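Local coordinates for protein Exo beta-1,2-glucooligosaccharide sophorohydrolase (non-reducing end) (Parabacteroides distasonis ATCC 8503, PDB 5Z06) that hydrolyses linear beta-1,2-glucan and beta-1,2-glucooligosaccharides of four or more units, releasing sophorose from the non-reducing end as an exo-acting glycosidase, at residues A[365-370]-A[393-398]; A[386-391]-A[450-455]; A[531-536]-A[597-602]; A[566-571]-A[584-589]. All coordinates share one frame; numbering follows the deposited sequence.

Contact 1 (A[365-370]-A[393-398]); sequences HGAVSH and VETSFL
The Glu394 carboxylate lies flat over one face of the His370 imidazole. The two planes are 11° apart, and Glu394 OE2 sits 3.1 Å above the ring plane, displaced toward the rim. Glu394 CG comes over the same ring, 3.6 Å from the centroid and close to its normal, so the methylene adds a CH-pi contact to the carboxylate stack. Although His370 NE2 is 3.2 Å from Glu394 OE2, the oxygen stands above the ring and the angle is too poor for a hydrogen bond. The Glu394 chain, bent at chi2, folds across the ring, while His370 chi1 of -168°, with CG anti to the backbone N, extends the imidazole toward the helix. OE2 also bonds a glycerol, probably from the crystallisation liquor, which may mark a pocket here.

These residues join the loop following helix 344-360 to the first turns of helix 392-408, in the helical domain, consistent with the (alpha/alpha)6 barrel of GH144 and its six-hairpin relatives. Two residues earlier in the loop, Val368 N donates to Thr395 OG1 at 2.8 Å (145° at the hydrogen). The same hydroxyl is hydrogen-bonded to Asp391 O, so it ties the loop to the residue just ahead of the helix. Val368 CG2 passes 3.3 Å from Thr395 OG1 and reaches Leu398 CD2 at 3.8 Å, Val368 and Leu398 crossing at about a right angle; Ala367 CB touches Thr395 OG1 at 3.4 Å. Farther out, helix 323-338 meets Val368 and Glu394 through Thr323 and Leu398 through Ile330.

Contact 2 (A[386-391]-A[450-455]); sequences KDNGGD and PDQAWV
Asn388 reaches Asp451 just beyond a two-strand antiparallel pairing, 390-391 with 447-448, whose flanking loops meet at the protein surface; the second loop goes on into a type II' turn from Gln452 to Val455. Asn388 ND2 donates to Asp451 OD1 at 2.9 Å (152° at the hydrogen). The acceptor lies near the Asn388 amide plane, but ND2 approaches OD1 from above the carboxylate. Gln452 NE2 comes to the same oxygen from the opposite face, at 2.8 Å and straighter, 167°, so two donors grip OD1. Asn388 OD1 is held by Ser449 OG, and Gln452 NE2 also bonds Pro385 O, which together fix the turn of both amides. Replacing Asn388 by alanine removes the amide, and Asp451 OD1 would probably keep one donor fewer, with Ser449 OG losing this acceptor.

Lys386 has a large area buried here through its aliphatic base, not its amine: Gln452 OE1 lies 3.5 Å from Lys386 CG, and Val455 CG1 is 4.0 Å from Lys386 CB, both side chains crossing the lysine at roughly a right angle. At Gly389 the absence of a side chain matters, since a beta carbon there would collide with Pro450 CD, which already sits 3.6 Å from Gly389 CA.

Contact 3 (A[531-536]-A[597-602]); sequences GGPLFF and YQAQEP
The loop at Gly532-Pro533, leading into a turn closed by the bond from Phe536 N to Pro533 O, passes the segment that leaves strand 597-599, the strand paired antiparallel with 590-592, inside the glycoamylase-like region. The touching parts, 532-535 and 597-602, run 115° apart end to end, and their alpha carbons come nearest at Pro533 and Glu601, 4.5 Å apart. No direct hydrogen bond links them. The evidence for close fit is instead a CA-H...O contact, Pro533 CA to Gln600 O at 3.1 Å with 130° at the hydrogen. Beside it, Pro533 CG lies 4.1 Å from Ala599 CB, and Pro533 CD packs against Glu601 CG at 3.9 Å, the proline and glutamate side chains lying alongside and pointing the same way. Pro602 closes the other end, its CD resting 3.8 Å from Gly532 O.

Gly532 has a positive phi (80°), and a beta carbon on it would run into the Phe536 ring; that ring also has Pro533 CD over one face. Around the contact, Trp463 NE1 bonds Gly531 O and Asn530 ND2 bonds Pro602 O, while Gln600 OE1 bonds a glycerol, probably from the crystallisation liquor.

Glu601 extends beyond CG and carries its carboxylate past Gly532, where one water bridges the segments: it accepts from Gly532 N at 2.8 Å and donates to Glu601 OE1 at 2.6 Å.

Contact 4 (A[566-571]-A[584-589]); sequences INQRYC and DCWGLT
Asn567, on helix 556-573, meets the backbone of the loop 584-589 that runs back along the helix toward strand 590-592, in the glycoamylase-like region.

All three hydrogen bonds across the contact involve its amide, which pairs with both backbone polar atoms of Leu588: Leu588 N donates to Asn567 OD1 at 2.9 Å, and Asn567 ND2 donates to Leu588 O at 2.9 Å, in the carbonyl plane and on a lone pair. Gly587 N adds a weak bond to OD1. With CG anti to the backbone N (chi1 -167°), the amide extends from the helix to the loop. A leucine at Asn567 would probably leave Leu588 N without its acceptor and Leu588 O with only the bond from Leu534 N.

The aromatic contact is a CH-pi one: Gln568 CG stands 3.8 Å from the centroid of the Trp586 five-membered ring, 15° off its normal. The polar ends are held outside the pair, Gln568 NE2 by Glu583 O and Trp586 NE1 by Ala626 O.

The apolar contacts involve Cys571 and Tyr570. Cys571 CB lies 3.5 Å from Trp586 CB, and Cys571 SG is 3.9 Å from Leu588 CD1. Tyr570, whose OH bonds Asp607, crosses Leu588 at about a right angle, its CE1 3.3 Å from Leu588 CD1.

The four contacts form two touching pairs within the helical part of the chain. Contacts 1 and 2, centres 12 Å apart, interleave along the sequence: strand 390-391 of contact 2 runs straight into helix 392-408 of contact 1, and Val368 O lies 2.9 Å from Asp391 N, a probable hydrogen bond. Contacts 3 and 4 have centres 10 Å apart, and both segments of contact 4 fall between those of contact 3; Leu534 N meets Leu588 O at 3.1 Å. The pairs follow in series, contacts 1 and 3 standing about 22 Å apart by centres. Contacts 1 and 4 set loops against helices 392-408 and 556-573, while contacts 2 and 3 join loops and short strands beside them; contact 2 lies at the surface and the others are buried.

Contact 1 (A[365-370]-A[393-398])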
loop_
_atom_site.group_PDB
_atom_site.type_symbol
_atom_site.label_atom_id
_atom_site.label_comp_id
_atom_site.label_asym_id
_atom_site.label_seq_id
_atom_site.Cartn_x
_atom_site.Cartn_y
_atom_site.Cartn_z
ATOM N N HIS A 365 6.606 -11.419 25.955
ATOM C CA HIS A 365 7.463 -12.592 26.036
ATOM C C HIS A 365 8.523 -12.587 24.905
ATOM O O HIS A 365 8.719 -13.553 24.140
ATOM C CB HIS A 365 6.594 -13.854 26.131
ATOM C CG HIS A 365 5.924 -13.974 27.461
ATOM N ND1 HIS A 365 6.561 -14.499 28.562
ATOM C CD2 HIS A 365 4.732 -13.515 27.900
ATOM C CE1 HIS A 365 5.756 -14.433 29.605
ATOM N NE2 HIS A 365 4.643 -13.831 29.233
ATOM N N GLY A 366 9.174 -11.438 24.792
ATOM C CA GLY A 366 10.237 -11.251 23.808
ATOM C C GLY A 366 9.792 -11.021 22.377
ATOM O O GLY A 366 10.592 -10.541 21.550
ATOM N N ALA A 367 8.532 -11.338 22.072
ATOM C CA ALA A 367 7.978 -11.075 20.757
ATOM C C ALA A 367 7.600 -9.623 20.683
ATOM O O ALA A 367 7.478 -8.940 21.707
ATOM C CB ALA A 367 6.760 -11.956 20.494
ATOM N N VAL A 368 7.389 -9.152 19.461
ATOM C CA VAL A 368 6.914 -7.799 19.254
ATOM C C VAL A 368 5.471 -7.850 18.819
ATOM O O VAL A 368 4.964 -8.870 18.342
ATOM C CB VAL A 368 7.751 -7.008 18.208
ATOM C CG1 VAL A 368 9.164 -6.783 18.696
ATOM C CG2 VAL A 368 7.761 -7.687 16.835
ATOM N N SER A 369 4.811 -6.720 18.984
ATOM C CA SER A 369 3.498 -6.515 18.413
ATOM C C SER A 369 3.601 -6.254 16.908
ATOM O O SER A 369 4.671 -5.974 16.369
ATOM C CB SER A 369 2.843 -5.302 19.058
ATOM O OG SER A 369 3.641 -4.154 18.884
ATOM N N HIS A 370 2.452 -6.329 16.263
ATOM C CA HIS A 370 2.319 -6.065 14.858
ATOM C C HIS A 370 2.692 -4.625 14.577
ATOM O O HIS A 370 3.433 -4.342 13.651
ATOM C CB HIS A 370 0.872 -6.283 14.454
ATOM C CG HIS A 370 0.639 -6.310 12.983
ATOM N ND1 HIS A 370 -0.430 -6.987 12.440
ATOM C CD2 HIS A 370 1.310 -5.759 11.941
ATOM C CE1 HIS A 370 -0.412 -6.839 11.127
ATOM N NE2 HIS A 370 0.640 -6.112 10.794
ATOM N N VAL A 393 3.477 -13.906 14.385
ATOM C CA VAL A 393 3.725 -14.085 12.969
ATOM C C VAL A 393 4.540 -12.889 12.489
ATOM O O VAL A 393 5.510 -13.061 11.762
ATOM C CB VAL A 393 2.433 -14.231 12.166
ATOM C CG1 VAL A 393 2.737 -14.256 10.678
ATOM C CG2 VAL A 393 1.675 -15.492 12.591
ATOM N N GLU A 394 4.135 -11.701 12.932
ATOM C CA GLU A 394 4.806 -10.450 12.605
ATOM C C GLU A 394 6.208 -10.470 13.196
ATOM O O GLU A 394 7.182 -10.101 12.526
ATOM C CB GLU A 394 3.999 -9.252 13.131
ATOM C CG GLU A 394 2.604 -9.117 12.515
ATOM C CD GLU A 394 2.620 -8.808 11.036
ATOM O OE1 GLU A 394 3.630 -8.262 10.562
ATOM O OE2 GLU A 394 1.633 -9.129 10.344
ATOM N N THR A 395 6.296 -10.955 14.432
ATOM C CA THR A 395 7.575 -11.187 15.090
ATOM C C THR A 395 8.446 -12.089 14.264
ATOM O O THR A 395 9.602 -11.772 14.035
ATOM C CB THR A 395 7.397 -11.786 16.507
ATOM O OG1 THR A 395 6.744 -10.821 17.316
ATOM C CG2 THR A 395 8.735 -12.113 17.165
ATOM N N SER A 396 7.898 -13.194 13.781
ATOM C CA SER A 396 8.677 -14.082 12.907
ATOM C C SER A 396 9.147 -13.406 11.620
ATOM O O SER A 396 10.278 -13.640 11.189
ATOM C CB SER A 396 7.917 -15.344 12.561
ATOM O OG SER A 396 6.882 -15.126 11.640
ATOM N N PHE A 397 8.285 -12.578 11.017
ATOM C CA PHE A 397 8.666 -11.861 9.806
ATOM C C PHE A 397 9.768 -10.862 10.125
ATOM O O PHE A 397 10.699 -10.704 9.351
ATOM C CB PHE A 397 7.457 -11.160 9.168
ATOM C CG PHE A 397 6.384 -12.104 8.649
ATOM C CD1 PHE A 397 6.677 -13.396 8.202
ATOM C CD2 PHE A 397 5.071 -11.669 8.574
ATOM C CE1 PHE A 397 5.667 -14.231 7.723
ATOM C CE2 PHE A 397 4.054 -12.487 8.090
ATOM C CZ PHE A 397 4.351 -13.772 7.659
ATOM N N LEU A 398 9.657 -10.218 11.282
ATOM C CA LEU A 398 10.640 -9.278 11.706
ATOM C C LEU A 398 11.972 -9.949 11.877
ATOM O O LEU A 398 12.988 -9.457 11.370
ATOM C CB LEU A 398 10.244 -8.589 13.005
ATOM C CG LEU A 398 11.350 -7.670 13.547
ATOM C CD1 LEU A 398 11.715 -6.605 12.519
ATOM C CD2 LEU A 398 10.930 -7.041 14.858
#

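Contact 2 (A[386-391]-A[450-455])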
loop_
_atom_site.group_PDB
_atom_site.type_symbol
_atom_site.label_atom_id
_atom_site.label_comp_id
_atom_site.label_asym_id
_atom_site.label_seq_id
_atom_site.Cartn_x
_atom_site.Cartn_y
_atom_site.Cartn_z
ATOM N N LYS A 386 -8.021 -5.853 21.330
ATOM C CA LYS A 386 -7.529 -7.200 21.643
ATOM C C LYS A 386 -6.115 -7.438 21.141
ATOM O O LYS A 386 -5.351 -8.200 21.743
ATOM C CB LYS A 386 -8.469 -8.256 21.079
ATOM C CG LYS A 386 -9.878 -8.155 21.643
ATOM C CD LYS A 386 -10.787 -9.234 21.102
ATOM C CE LYS A 386 -12.121 -9.148 21.806
ATOM N NZ LYS A 386 -13.061 -10.078 21.154
ATOM N N ASP A 387 -5.745 -6.763 20.055
ATOM C CA ASP A 387 -4.460 -7.014 19.434
ATOM C C ASP A 387 -3.494 -5.973 19.899
ATOM O O ASP A 387 -2.995 -5.151 19.112
ATOM C CB ASP A 387 -4.544 -7.062 17.903
ATOM C CG ASP A 387 -3.206 -7.398 17.260
ATOM O OD1 ASP A 387 -2.347 -8.022 17.936
ATOM O OD2 ASP A 387 -3.011 -7.007 16.090
ATOM N N ASN A 388 -3.197 -6.047 21.186
ATOM C CA ASN A 388 -2.443 -4.998 21.858
ATOM C C ASN A 388 -1.164 -5.531 22.471
ATOM O O ASN A 388 -0.582 -4.905 23.340
ATOM C CB ASN A 388 -3.335 -4.353 22.906
ATOM C CG ASN A 388 -3.551 -5.236 24.123
ATOM O OD1 ASN A 388 -3.541 -6.474 24.028
ATOM N ND2 ASN A 388 -3.683 -4.601 25.291
ATOM N N GLY A 389 -0.724 -6.698 22.008
ATOM C CA GLY A 389 0.431 -7.364 22.574
ATOM C C GLY A 389 1.197 -8.050 21.479
ATOM O O GLY A 389 1.268 -7.527 20.359
ATOM N N GLY A 390 1.767 -9.214 21.778
ATOM C CA GLY A 390 2.564 -9.915 20.784
ATOM C C GLY A 390 1.773 -10.413 19.575
ATOM O O GLY A 390 0.623 -10.862 19.688
ATOM N N ASP A 391 2.387 -10.269 18.411
ATOM C CA ASP A 391 1.959 -10.926 17.185
ATOM C C ASP A 391 3.125 -11.772 16.728
ATOM O O ASP A 391 4.146 -11.267 16.208
ATOM C CB ASP A 391 1.596 -9.911 16.132
ATOM C CG ASP A 391 1.048 -10.549 14.886
ATOM O OD1 ASP A 391 1.592 -11.593 14.446
ATOM O OD2 ASP A 391 0.079 -9.978 14.336
ATOM N N PRO A 450 -0.888 -8.579 26.789
ATOM C CA PRO A 450 -0.447 -8.417 28.175
ATOM C C PRO A 450 -1.592 -8.358 29.167
ATOM O O PRO A 450 -1.394 -8.748 30.309
ATOM C CB PRO A 450 0.294 -7.071 28.160
ATOM C CG PRO A 450 -0.371 -6.320 27.077
ATOM C CD PRO A 450 -0.581 -7.366 26.007
ATOM N N ASP A 451 -2.759 -7.863 28.749
ATOM C CA ASP A 451 -3.892 -7.724 29.660
ATOM C C ASP A 451 -5.075 -8.646 29.365
ATOM O O ASP A 451 -5.927 -8.832 30.232
ATOM C CB ASP A 451 -4.348 -6.258 29.758
ATOM C CG ASP A 451 -4.815 -5.661 28.429
ATOM O OD1 ASP A 451 -4.779 -6.323 27.362
ATOM O OD2 ASP A 451 -5.216 -4.485 28.475
ATOM N N GLN A 452 -5.135 -9.180 28.144
ATOM C CA GLN A 452 -6.213 -10.051 27.709
ATOM C C GLN A 452 -5.706 -11.432 27.326
ATOM O O GLN A 452 -6.461 -12.227 26.784
ATOM C CB GLN A 452 -6.944 -9.413 26.532
ATOM C CG GLN A 452 -7.549 -8.058 26.856
ATOM C CD GLN A 452 -7.711 -7.193 25.628
ATOM O OE1 GLN A 452 -8.666 -7.373 24.859
ATOM N NE2 GLN A 452 -6.782 -6.254 25.424
ATOM N N ALA A 453 -4.431 -11.723 27.600
ATOM C CA ALA A 453 -3.889 -13.058 27.434
ATOM C C ALA A 453 -4.214 -13.605 26.036
ATOM O O ALA A 453 -3.945 -12.910 25.043
ATOM C CB ALA A 453 -4.387 -13.974 28.558
ATOM N N TRP A 454 -4.844 -14.784 25.959
ATOM C CA TRP A 454 -5.054 -15.513 24.710
ATOM C C TRP A 454 -6.444 -15.289 24.123
ATOM O O TRP A 454 -6.945 -16.141 23.415
ATOM C CB TRP A 454 -4.820 -17.003 24.938
ATOM C CG TRP A 454 -3.540 -17.248 25.637
ATOM C CD1 TRP A 454 -3.351 -17.483 26.978
ATOM C CD2 TRP A 454 -2.257 -17.233 25.048
ATOM N NE1 TRP A 454 -2.016 -17.637 27.246
ATOM C CE2 TRP A 454 -1.323 -17.495 26.073
ATOM C CE3 TRP A 454 -1.797 -17.029 23.740
ATOM C CZ2 TRP A 454 0.033 -17.548 25.833
ATOM C CZ3 TRP A 454 -0.442 -17.099 23.498
ATOM C CH2 TRP A 454 0.457 -17.360 24.539
ATOM N N VAL A 455 -7.022 -14.109 24.358
ATOM C CA VAL A 455 -8.367 -13.816 23.897
ATOM C C VAL A 455 -8.530 -14.017 22.383
ATOM O O VAL A 455 -9.558 -14.552 21.961
ATOM C CB VAL A 455 -8.853 -12.413 24.360
ATOM C CG1 VAL A 455 -8.062 -11.289 23.689
ATOM C CG2 VAL A 455 -10.347 -12.256 24.109
#

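Contact 3 (A[531-536]-A[597-602])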
loop_
_atom_site.group_PDB
_atom_site.type_symbol
_atom_site.label_atom_id
_atom_site.label_comp_id
_atom_site.label_asym_id
_atom_site.label_seq_id
_atom_site.Cartn_x
_atom_site.Cartn_y
_atom_site.Cartn_z
ATOM N N GLY A 531 -3.819 -22.722 -3.376
ATOM C CA GLY A 531 -2.616 -22.078 -2.845
ATOM C C GLY A 531 -2.866 -20.891 -1.931
ATOM O O GLY A 531 -1.974 -20.482 -1.185
ATOM N N GLY A 532 -4.077 -20.333 -1.999
ATOM C CA GLY A 532 -4.423 -19.183 -1.222
ATOM C C GLY A 532 -3.878 -17.929 -1.890
ATOM O O GLY A 532 -3.397 -17.971 -3.032
ATOM N N PRO A 533 -3.969 -16.790 -1.186
ATOM C CA PRO A 533 -3.337 -15.592 -1.694
ATOM C C PRO A 533 -1.888 -15.878 -1.980
ATOM O O PRO A 533 -1.228 -16.595 -1.213
ATOM C CB PRO A 533 -3.459 -14.603 -0.543
ATOM C CG PRO A 533 -4.546 -15.135 0.332
ATOM C CD PRO A 533 -4.509 -16.613 0.166
ATOM N N LEU A 534 -1.396 -15.338 -3.082
ATOM C CA LEU A 534 -0.040 -15.645 -3.500
ATOM C C LEU A 534 1.046 -15.153 -2.559
ATOM O O LEU A 534 2.169 -15.647 -2.633
ATOM C CB LEU A 534 0.229 -15.135 -4.908
ATOM C CG LEU A 534 1.388 -15.761 -5.667
ATOM C CD1 LEU A 534 1.255 -17.271 -5.744
ATOM C CD2 LEU A 534 1.440 -15.164 -7.071
ATOM N N PHE A 535 0.743 -14.214 -1.666
ATOM C CA PHE A 535 1.760 -13.772 -0.703
ATOM C C PHE A 535 2.189 -14.874 0.258
ATOM O O PHE A 535 3.238 -14.766 0.893
ATOM C CB PHE A 535 1.325 -12.522 0.061
ATOM C CG PHE A 535 0.402 -12.782 1.212
ATOM C CD1 PHE A 535 0.916 -13.062 2.472
ATOM C CD2 PHE A 535 -0.973 -12.706 1.062
ATOM C CE1 PHE A 535 0.087 -13.271 3.564
ATOM C CE2 PHE A 535 -1.819 -12.928 2.149
ATOM C CZ PHE A 535 -1.289 -13.199 3.401
ATOM N N PHE A 536 1.382 -15.929 0.351
ATOM C CA PHE A 536 1.762 -17.130 1.070
ATOM C C PHE A 536 3.112 -17.716 0.630
ATOM O O PHE A 536 3.862 -18.222 1.475
ATOM C CB PHE A 536 0.656 -18.181 0.953
ATOM C CG PHE A 536 -0.576 -17.895 1.775
ATOM C CD1 PHE A 536 -0.796 -16.673 2.424
ATOM C CD2 PHE A 536 -1.546 -18.870 1.874
ATOM C CE1 PHE A 536 -1.942 -16.469 3.162
ATOM C CE2 PHE A 536 -2.688 -18.667 2.619
ATOM C CZ PHE A 536 -2.880 -17.463 3.272
ATOM N N TYR A 597 -10.196 -4.538 3.160
ATOM C CA TYR A 597 -9.142 -5.471 2.891
ATOM C C TYR A 597 -9.748 -6.665 2.183
ATOM O O TYR A 597 -10.892 -7.042 2.432
ATOM C CB TYR A 597 -8.503 -5.896 4.188
ATOM C CG TYR A 597 -7.467 -6.990 4.061
ATOM C CD1 TYR A 597 -6.164 -6.705 3.606
ATOM C CD2 TYR A 597 -7.777 -8.299 4.415
ATOM C CE1 TYR A 597 -5.207 -7.706 3.527
ATOM C CE2 TYR A 597 -6.829 -9.314 4.321
ATOM C CZ TYR A 597 -5.541 -9.011 3.898
ATOM O OH TYR A 597 -4.602 -10.010 3.813
ATOM N N GLN A 598 -8.979 -7.261 1.299
ATOM C CA GLN A 598 -9.399 -8.494 0.640
ATOM C C GLN A 598 -8.203 -9.404 0.463
ATOM O O GLN A 598 -7.102 -8.933 0.154
ATOM C CB GLN A 598 -10.072 -8.199 -0.697
ATOM C CG GLN A 598 -9.326 -7.246 -1.607
ATOM C CD GLN A 598 -10.012 -7.089 -2.956
ATOM O OE1 GLN A 598 -11.234 -7.119 -3.057
ATOM N NE2 GLN A 598 -9.223 -6.911 -3.997
ATOM N N ALA A 599 -8.412 -10.693 0.682
ATOM C CA ALA A 599 -7.336 -11.672 0.588
ATOM C C ALA A 599 -7.570 -12.451 -0.701
ATOM O O ALA A 599 -8.101 -13.534 -0.672
ATOM C CB ALA A 599 -7.326 -12.575 1.825
ATOM N N GLN A 600 -7.198 -11.871 -1.845
ATOM C CA GLN A 600 -7.575 -12.449 -3.123
ATOM C C GLN A 600 -6.784 -13.684 -3.431
ATOM O O GLN A 600 -5.647 -13.869 -2.957
ATOM C CB GLN A 600 -7.429 -11.431 -4.264
ATOM C CG GLN A 600 -8.274 -10.184 -4.117
ATOM C CD GLN A 600 -9.752 -10.488 -3.948
ATOM O OE1 GLN A 600 -10.159 -11.029 -2.925
ATOM N NE2 GLN A 600 -10.557 -10.128 -4.949
ATOM N N GLU A 601 -7.399 -14.539 -4.233
ATOM C CA GLU A 601 -6.805 -15.830 -4.618
ATOM C C GLU A 601 -7.199 -16.102 -6.054
ATOM O O GLU A 601 -8.178 -15.518 -6.519
ATOM C CB GLU A 601 -7.356 -16.984 -3.756
ATOM C CG GLU A 601 -7.507 -16.707 -2.279
ATOM C CD GLU A 601 -8.241 -17.830 -1.560
ATOM O OE1 GLU A 601 -8.385 -18.928 -2.142
ATOM O OE2 GLU A 601 -8.646 -17.597 -0.403
ATOM N N PRO A 602 -6.505 -17.050 -6.729
ATOM C CA PRO A 602 -6.958 -17.491 -8.049
ATOM C C PRO A 602 -8.143 -18.456 -7.903
ATOM O O PRO A 602 -8.051 -19.653 -8.214
ATOM C CB PRO A 602 -5.708 -18.162 -8.643
ATOM C CG PRO A 602 -4.969 -18.694 -7.462
ATOM C CD PRO A 602 -5.258 -17.744 -6.320
HETATM O O HOH W 1 -6.544 -20.373 -3.230
#

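Contact 4 (A[566-571]-A[584-589])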
loop_
_atom_site.group_PDB
_atom_site.type_symbol
_atom_site.label_atom_id
_atom_site.label_comp_id
_atom_site.label_asym_id
_atom_site.label_seq_id
_atom_site.Cartn_x
_atom_site.Cartn_y
_atom_site.Cartn_z
ATOM N N ILE A 566 -0.047 -21.723 -10.932
ATOM C CA ILE A 566 -1.476 -21.930 -10.832
ATOM C C ILE A 566 -2.161 -20.589 -10.867
ATOM O O ILE A 566 -3.152 -20.397 -11.551
ATOM C CB ILE A 566 -1.838 -22.663 -9.515
ATOM C CG1 ILE A 566 -1.595 -24.182 -9.644
ATOM C CG2 ILE A 566 -3.285 -22.436 -9.113
ATOM C CD1 ILE A 566 -1.476 -24.921 -8.328
ATOM N N ASN A 567 -1.631 -19.672 -10.069
ATOM C CA ASN A 567 -2.151 -18.337 -9.999
ATOM C C ASN A 567 -2.073 -17.670 -11.388
ATOM O O ASN A 567 -3.087 -17.158 -11.895
ATOM C CB ASN A 567 -1.413 -17.554 -8.883
ATOM C CG ASN A 567 -2.098 -16.258 -8.531
ATOM O OD1 ASN A 567 -2.367 -15.448 -9.422
ATOM N ND2 ASN A 567 -2.344 -16.032 -7.236
ATOM N N GLN A 568 -0.913 -17.721 -12.026
ATOM C CA GLN A 568 -0.798 -17.169 -13.359
ATOM C C GLN A 568 -1.797 -17.811 -14.311
ATOM O O GLN A 568 -2.409 -17.113 -15.135
ATOM C CB GLN A 568 0.605 -17.312 -13.946
ATOM C CG GLN A 568 0.761 -16.547 -15.254
ATOM C CD GLN A 568 1.989 -16.917 -16.039
ATOM O OE1 GLN A 568 2.409 -18.050 -16.028
ATOM N NE2 GLN A 568 2.539 -15.959 -16.775
ATOM N N ARG A 569 -1.954 -19.123 -14.221
ATOM C CA ARG A 569 -2.823 -19.820 -15.187
ATOM C C ARG A 569 -4.283 -19.528 -14.996
ATOM O O ARG A 569 -5.034 -19.482 -15.966
ATOM C CB ARG A 569 -2.582 -21.311 -15.188
ATOM C CG ARG A 569 -1.243 -21.597 -15.819
ATOM C CD ARG A 569 -0.792 -22.976 -15.477
ATOM N NE ARG A 569 0.551 -23.198 -15.991
ATOM C CZ ARG A 569 1.133 -24.387 -16.047
ATOM N NH1 ARG A 569 0.469 -25.469 -15.653
ATOM N NH2 ARG A 569 2.369 -24.497 -16.517
ATOM N N TYR A 570 -4.672 -19.342 -13.746
ATOM C CA TYR A 570 -5.996 -18.852 -13.420
ATOM C C TYR A 570 -6.216 -17.490 -14.076
ATOM O O TYR A 570 -7.298 -17.186 -14.588
ATOM C CB TYR A 570 -6.144 -18.708 -11.915
ATOM C CG TYR A 570 -7.369 -17.933 -11.539
ATOM C CD1 TYR A 570 -7.338 -16.538 -11.461
ATOM C CD2 TYR A 570 -8.595 -18.584 -11.301
ATOM C CE1 TYR A 570 -8.472 -15.815 -11.141
ATOM C CE2 TYR A 570 -9.734 -17.859 -10.962
ATOM C CZ TYR A 570 -9.672 -16.475 -10.874
ATOM O OH TYR A 570 -10.810 -15.745 -10.557
ATOM N N CYS A 571 -5.194 -16.654 -13.981
ATOM C CA CYS A 571 -5.300 -15.276 -14.426
ATOM C C CYS A 571 -5.344 -15.238 -15.946
ATOM O O CYS A 571 -6.114 -14.478 -16.519
ATOM C CB CYS A 571 -4.169 -14.413 -13.861
ATOM S SG CYS A 571 -4.356 -14.136 -12.098
ATOM N N ASP A 584 0.720 -11.535 -18.409
ATOM C CA ASP A 584 1.536 -10.459 -17.921
ATOM C C ASP A 584 0.808 -9.674 -16.822
ATOM O O ASP A 584 1.225 -8.601 -16.414
ATOM C CB ASP A 584 1.990 -9.592 -19.107
ATOM C CG ASP A 584 0.846 -8.968 -19.863
ATOM O OD1 ASP A 584 -0.324 -9.255 -19.548
ATOM O OD2 ASP A 584 1.124 -8.164 -20.773
ATOM N N CYS A 585 -0.288 -10.226 -16.335
ATOM C CA CYS A 585 -1.063 -9.566 -15.325
ATOM C C CYS A 585 -1.735 -10.621 -14.493
ATOM O O CYS A 585 -2.831 -11.092 -14.802
ATOM C CB CYS A 585 -2.074 -8.616 -15.936
ATOM S SG CYS A 585 -2.942 -7.698 -14.649
ATOM N N TRP A 586 -1.045 -10.992 -13.420
ATOM C CA TRP A 586 -1.420 -12.137 -12.618
ATOM C C TRP A 586 -0.781 -12.003 -11.261
ATOM O O TRP A 586 0.097 -11.178 -11.077
ATOM C CB TRP A 586 -0.905 -13.401 -13.290
ATOM C CG TRP A 586 0.608 -13.461 -13.332
ATOM C CD1 TRP A 586 1.434 -12.872 -14.249
ATOM C CD2 TRP A 586 1.453 -14.118 -12.399
ATOM N NE1 TRP A 586 2.761 -13.139 -13.938
ATOM C CE2 TRP A 586 2.794 -13.896 -12.805
ATOM C CE3 TRP A 586 1.215 -14.875 -11.263
ATOM C CZ2 TRP A 586 3.888 -14.428 -12.113
ATOM C CZ3 TRP A 586 2.306 -15.398 -10.566
ATOM C CH2 TRP A 586 3.620 -15.170 -10.999
ATOM N N GLY A 587 -1.165 -12.876 -10.345
ATOM C CA GLY A 587 -0.603 -12.904 -8.992
ATOM C C GLY A 587 -1.597 -12.388 -7.992
ATOM O O GLY A 587 -1.281 -11.535 -7.179
ATOM N N LEU A 588 -2.802 -12.933 -8.035
ATOM C CA LEU A 588 -3.814 -12.562 -7.101
ATOM C C LEU A 588 -3.361 -12.815 -5.692
ATOM O O LEU A 588 -2.845 -13.885 -5.370
ATOM C CB LEU A 588 -5.126 -13.295 -7.391
ATOM C CG LEU A 588 -5.794 -12.768 -8.683
ATOM C CD1 LEU A 588 -6.910 -13.677 -9.164
ATOM C CD2 LEU A 588 -6.338 -11.376 -8.473
ATOM N N THR A 589 -3.557 -11.807 -4.855
ATOM C CA THR A 589 -3.093 -11.852 -3.478
ATOM C C THR A 589 -3.814 -10.751 -2.683
ATOM O O THR A 589 -4.671 -10.009 -3.200
ATOM C CB THR A 589 -1.541 -11.718 -3.394
ATOM O OG1 THR A 589 -1.096 -11.772 -2.038
ATOM C CG2 THR A 589 -1.069 -10.430 -3.977
#